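Local coordinates for protein twin-arginine translocation pathway signal (Rhodoferax ferrireducens, PDB 5IM2) that probably serves as the extracytoplasmic solute-binding protein of a TRAP transporter, and holds a copurified benzoate in its ligand pocket, at residues T182-P194 with L205-I217. Sequence-based numbering, arbitrary orientation.
Sequences TAADLKGLKMRGP and LGAIPVGMPLPAI. With BEZ (benzoic acid), chain B.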
loop_
_atom_site.group_PDB
_atom_site.type_symbol
_atom_site.label_atom_id
_atom_site.label_comp_id
_atom_site.label_asym_id
_atom_site.label_seq_id
_atom_site.Cartn_x
_atom_site.Cartn_y
_atom_site.Cartn_z
ATOM N N THR A 182 23.899 -3.763 4.792
ATOM C CA THR A 182 23.726 -2.890 5.944
ATOM C C THR A 182 23.212 -1.529 5.485
ATOM O O THR A 182 23.258 -1.188 4.300
ATOM C CB THR A 182 25.049 -2.695 6.696
ATOM O OG1 THR A 182 25.964 -1.993 5.847
ATOM C CG2 THR A 182 25.672 -4.024 7.066
ATOM N N ALA A 183 22.776 -0.717 6.454
ATOM C CA ALA A 183 22.264 0.611 6.123
ATOM C C ALA A 183 23.303 1.482 5.426
ATOM O O ALA A 183 22.943 2.299 4.575
ATOM C CB ALA A 183 21.756 1.316 7.383
ATOM N N ALA A 184 24.589 1.341 5.763
ATOM C CA ALA A 184 25.617 2.117 5.075
ATOM C C ALA A 184 25.638 1.870 3.575
ATOM O O ALA A 184 26.118 2.722 2.822
ATOM C CB ALA A 184 27.000 1.799 5.636
ATOM N N ASP A 185 25.140 0.725 3.119
ATOM C CA ASP A 185 25.142 0.441 1.692
ATOM C C ASP A 185 24.148 1.315 0.934
ATOM O O ASP A 185 24.214 1.399 -0.296
ATOM C CB ASP A 185 24.852 -1.054 1.471
ATOM C CG ASP A 185 26.031 -1.955 1.902
ATOM O OD1 ASP A 185 27.192 -1.529 1.754
ATOM O OD2 ASP A 185 25.805 -3.102 2.373
ATOM N N LEU A 186 23.282 2.013 1.638
ATOM C CA LEU A 186 22.302 2.890 0.998
ATOM C C LEU A 186 22.801 4.306 0.811
ATOM O O LEU A 186 22.104 5.102 0.181
ATOM C CB LEU A 186 21.033 2.953 1.815
ATOM C CG LEU A 186 20.210 1.649 1.752
ATOM C CD1 LEU A 186 19.328 1.582 2.924
ATOM C CD2 LEU A 186 19.355 1.575 0.518
ATOM N N LYS A 187 23.945 4.639 1.391
ATOM C CA LYS A 187 24.426 6.017 1.401
ATOM C C LYS A 187 24.519 6.551 -0.011
ATOM O O LYS A 187 25.197 5.962 -0.858
ATOM C CB LYS A 187 25.797 6.101 2.070
ATOM C CG LYS A 187 25.798 5.978 3.579
ATOM C CD LYS A 187 27.114 6.508 4.144
ATOM C CE LYS A 187 27.237 6.259 5.637
ATOM N NZ LYS A 187 28.619 6.560 6.110
ATOM N N GLY A 188 23.850 7.673 -0.259
ATOM C CA GLY A 188 23.929 8.367 -1.530
ATOM C C GLY A 188 23.196 7.705 -2.673
ATOM O O GLY A 188 23.162 8.274 -3.763
ATOM N N LEU A 189 22.610 6.522 -2.478
ATOM C CA LEU A 189 21.791 5.919 -3.515
ATOM C C LEU A 189 20.480 6.660 -3.689
ATOM O O LEU A 189 19.793 6.982 -2.718
ATOM C CB LEU A 189 21.465 4.462 -3.201
ATOM C CG LEU A 189 22.611 3.445 -3.171
ATOM C CD1 LEU A 189 22.033 2.028 -3.066
ATOM C CD2 LEU A 189 23.495 3.554 -4.388
ATOM N N LYS A 190 20.116 6.895 -4.944
ATOM C CA LYS A 190 18.809 7.456 -5.274
ATOM C C LYS A 190 17.777 6.337 -5.225
ATOM O O LYS A 190 17.742 5.483 -6.109
ATOM C CB LYS A 190 18.845 8.114 -6.653
ATOM C CG LYS A 190 19.638 9.400 -6.717
ATOM C CD LYS A 190 19.743 9.908 -8.140
ATOM C CE LYS A 190 20.415 8.883 -9.082
ATOM N NZ LYS A 190 20.781 9.450 -10.426
ATOM N N MET A 191 16.930 6.345 -4.190
ATOM C CA MET A 191 15.995 5.265 -3.893
ATOM C C MET A 191 14.561 5.768 -3.932
ATOM O O MET A 191 14.210 6.709 -3.219
ATOM C CB MET A 191 16.288 4.672 -2.517
ATOM C CG MET A 191 17.618 3.941 -2.449
ATOM S SD MET A 191 17.718 2.454 -3.505
ATOM C CE MET A 191 16.465 1.429 -2.735
ATOM N N ARG A 192 13.717 5.073 -4.690
ATOM C CA ARG A 192 12.296 5.405 -4.770
ATOM C C ARG A 192 11.521 4.878 -3.565
ATOM O O ARG A 192 11.707 3.728 -3.133
ATOM C CB ARG A 192 11.684 4.824 -6.050
ATOM C CG ARG A 192 10.200 5.056 -6.211
ATOM C CD ARG A 192 9.342 3.942 -5.558
ATOM N NE ARG A 192 7.931 4.209 -5.772
ATOM C CZ ARG A 192 6.941 3.419 -5.359
ATOM N NH1 ARG A 192 7.197 2.285 -4.685
ATOM N NH2 ARG A 192 5.702 3.772 -5.618
ATOM N N GLY A 193 10.609 5.715 -3.065
ATOM C CA GLY A 193 9.567 5.268 -2.166
ATOM C C GLY A 193 8.209 5.759 -2.631
ATOM O O GLY A 193 8.095 6.714 -3.410
ATOM N N PRO A 194 7.142 5.141 -2.122
ATOM C CA PRO A 194 5.796 5.472 -2.598
ATOM C C PRO A 194 5.140 6.682 -1.930
ATOM O O PRO A 194 4.270 7.308 -2.545
ATOM C CB PRO A 194 5.012 4.187 -2.289
ATOM C CG PRO A 194 5.720 3.606 -1.058
ATOM C CD PRO A 194 7.174 3.925 -1.297
ATOM N N LEU A 205 18.117 6.710 6.460
ATOM C CA LEU A 205 19.052 5.626 6.208
ATOM C C LEU A 205 20.246 6.060 5.367
ATOM O O LEU A 205 21.205 5.289 5.220
ATOM C CB LEU A 205 18.301 4.464 5.543
ATOM C CG LEU A 205 17.200 3.802 6.370
ATOM C CD1 LEU A 205 16.616 2.643 5.569
ATOM C CD2 LEU A 205 17.739 3.306 7.705
ATOM N N GLY A 206 20.218 7.268 4.821
ATOM C CA GLY A 206 21.315 7.821 4.061
ATOM C C GLY A 206 21.100 7.868 2.561
ATOM O O GLY A 206 21.953 8.434 1.852
ATOM N N ALA A 207 19.991 7.338 2.067
ATOM C CA ALA A 207 19.672 7.397 0.647
ATOM C C ALA A 207 19.213 8.803 0.260
ATOM O O ALA A 207 18.814 9.606 1.104
ATOM C CB ALA A 207 18.585 6.372 0.315
ATOM N N ILE A 208 19.308 9.114 -1.034
ATOM C CA ILE A 208 18.630 10.271 -1.617
ATOM C C ILE A 208 17.219 9.830 -2.011
ATOM O O ILE A 208 17.070 9.073 -2.991
ATOM C CB ILE A 208 19.394 10.820 -2.829
ATOM C CG1 ILE A 208 20.841 11.179 -2.443
ATOM C CG2 ILE A 208 18.675 12.007 -3.385
ATOM C CD1 ILE A 208 20.975 12.154 -1.258
ATOM N N PRO A 209 16.186 10.229 -1.281
ATOM C CA PRO A 209 14.861 9.687 -1.572
ATOM C C PRO A 209 14.175 10.399 -2.721
ATOM O O PRO A 209 14.292 11.610 -2.909
ATOM C CB PRO A 209 14.094 9.906 -0.258
ATOM C CG PRO A 209 15.071 10.357 0.730
ATOM C CD PRO A 209 16.170 10.998 -0.029
ATOM N N VAL A 210 13.400 9.610 -3.468
ATOM C CA VAL A 210 12.647 10.054 -4.633
ATOM C C VAL A 210 11.247 9.474 -4.495
ATOM O O VAL A 210 11.085 8.258 -4.459
ATOM C CB VAL A 210 13.284 9.599 -5.961
ATOM C CG1 VAL A 210 12.583 10.235 -7.119
ATOM C CG2 VAL A 210 14.751 9.965 -5.996
ATOM N N GLY A 211 10.236 10.336 -4.426
ATOM C CA GLY A 211 8.868 9.877 -4.423
ATOM C C GLY A 211 8.308 9.773 -5.826
ATOM O O GLY A 211 8.433 10.699 -6.624
ATOM N N MET A 212 7.631 8.652 -6.107
ATOM C CA MET A 212 6.904 8.539 -7.373
ATOM C C MET A 212 5.968 7.346 -7.294
ATOM O O MET A 212 6.241 6.404 -6.546
ATOM C CB MET A 212 7.853 8.377 -8.562
ATOM C CG MET A 212 8.506 7.003 -8.631
ATOM S SD MET A 212 9.674 6.831 -9.978
ATOM C CE MET A 212 10.989 7.885 -9.331
ATOM N N PRO A 213 4.866 7.345 -8.040
ATOM C CA PRO A 213 3.975 6.186 -8.029
ATOM C C PRO A 213 4.509 5.021 -8.849
ATOM O O PRO A 213 5.408 5.146 -9.681
ATOM C CB PRO A 213 2.685 6.735 -8.635
ATOM C CG PRO A 213 3.146 7.759 -9.551
ATOM C CD PRO A 213 4.313 8.427 -8.878
ATOM N N LEU A 214 3.888 3.863 -8.614
ATOM C CA LEU A 214 4.381 2.610 -9.178
ATOM C C LEU A 214 4.642 2.684 -10.676
ATOM O O LEU A 214 5.732 2.272 -11.092
ATOM C CB LEU A 214 3.383 1.483 -8.880
ATOM C CG LEU A 214 3.744 0.080 -9.412
ATOM C CD1 LEU A 214 4.873 -0.572 -8.602
ATOM C CD2 LEU A 214 2.512 -0.841 -9.442
ATOM N N PRO A 215 3.720 3.170 -11.529
ATOM C CA PRO A 215 3.933 3.039 -12.986
ATOM C C PRO A 215 5.125 3.823 -13.507
ATOM O O PRO A 215 5.599 3.511 -14.608
ATOM C CB PRO A 215 2.624 3.564 -13.592
ATOM C CG PRO A 215 1.650 3.561 -12.470
ATOM C CD PRO A 215 2.454 3.846 -11.244
ATOM N N ALA A 216 5.606 4.822 -12.748
ATOM C CA ALA A 216 6.731 5.659 -13.135
ATOM C C ALA A 216 8.076 4.965 -12.930
ATOM O O ALA A 216 9.102 5.490 -13.367
ATOM C CB ALA A 216 6.686 6.969 -12.331
ATOM N N ILE A 217 8.106 3.810 -12.270
ATOM C CA ILE A 217 9.375 3.257 -11.797
ATOM C C ILE A 217 10.212 2.756 -12.968
ATOM O O ILE A 217 11.416 3.044 -13.009
ATOM C CB ILE A 217 9.149 2.165 -10.739
ATOM C CG1 ILE A 217 8.708 2.826 -9.429
ATOM C CG2 ILE A 217 10.423 1.378 -10.467
ATOM C CD1 ILE A 217 8.207 1.857 -8.398
HETATM C C BEZ B . 3.903 1.037 -4.582
HETATM O O1 BEZ B . 4.957 0.898 -3.898
HETATM O O2 BEZ B . 3.656 2.146 -5.111
HETATM C C1 BEZ B . 2.978 -0.126 -4.782
HETATM C C2 BEZ B . 1.811 0.038 -5.522
HETATM C C3 BEZ B . 0.982 -1.068 -5.722
HETATM C C4 BEZ B . 1.316 -2.291 -5.167
HETATM C C5 BEZ B . 2.464 -2.442 -4.413
HETATM C C6 BEZ B . 3.307 -1.343 -4.218
#
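Arg-192 grips the Met-212 carbonyl side-on: NE and NH2 both donate to Met-212 O, at 2.9 and 2.8 Å, near the guanidinium plane. The NH1/NH2 edge faces benzoate, NH1 meeting O1 at 2.7 Å and NH2 meeting O2, nearly straight (171°, 169°), the two-pronged carboxylate recognition characteristic of TRAP solute-binding proteins. Ile-217 CD1 lies 3.5 Å above one guanidinium face and Pro-194 CA over the other, both offset toward the rim, which limits the group's tilt. Opposite the backbone N (chi1 178°), Arg-192 CG lies 3.5 Å from Met-212 CG; the bend at chi2 lays CD against Ile-217 CD1. A leucine here would probably leave the benzoate carboxylate without its countercharge and Met-212 O without both donors. Behind this tight end, strands 190-193 and 208-211 pair in parallel, Met-191 N and O bonding Ile-208 O and Val-210 N. Pairing slackens after Gly-193, whose O receives a weak bond from Met-212 N (3.4 Å). Ala-207 CB packs 3.8 Å from Met-191 CG on the buried side, whereas Ile-208 is exposed, its CG1 3.9 Å from Gly-188 O. Helix 196-205 completes this beta-alpha-beta unit; strand 208-211 edges the six-stranded sheet, and strand 228-232 flanks 190-193, Ala-230 O accepting from Arg-192 NH1.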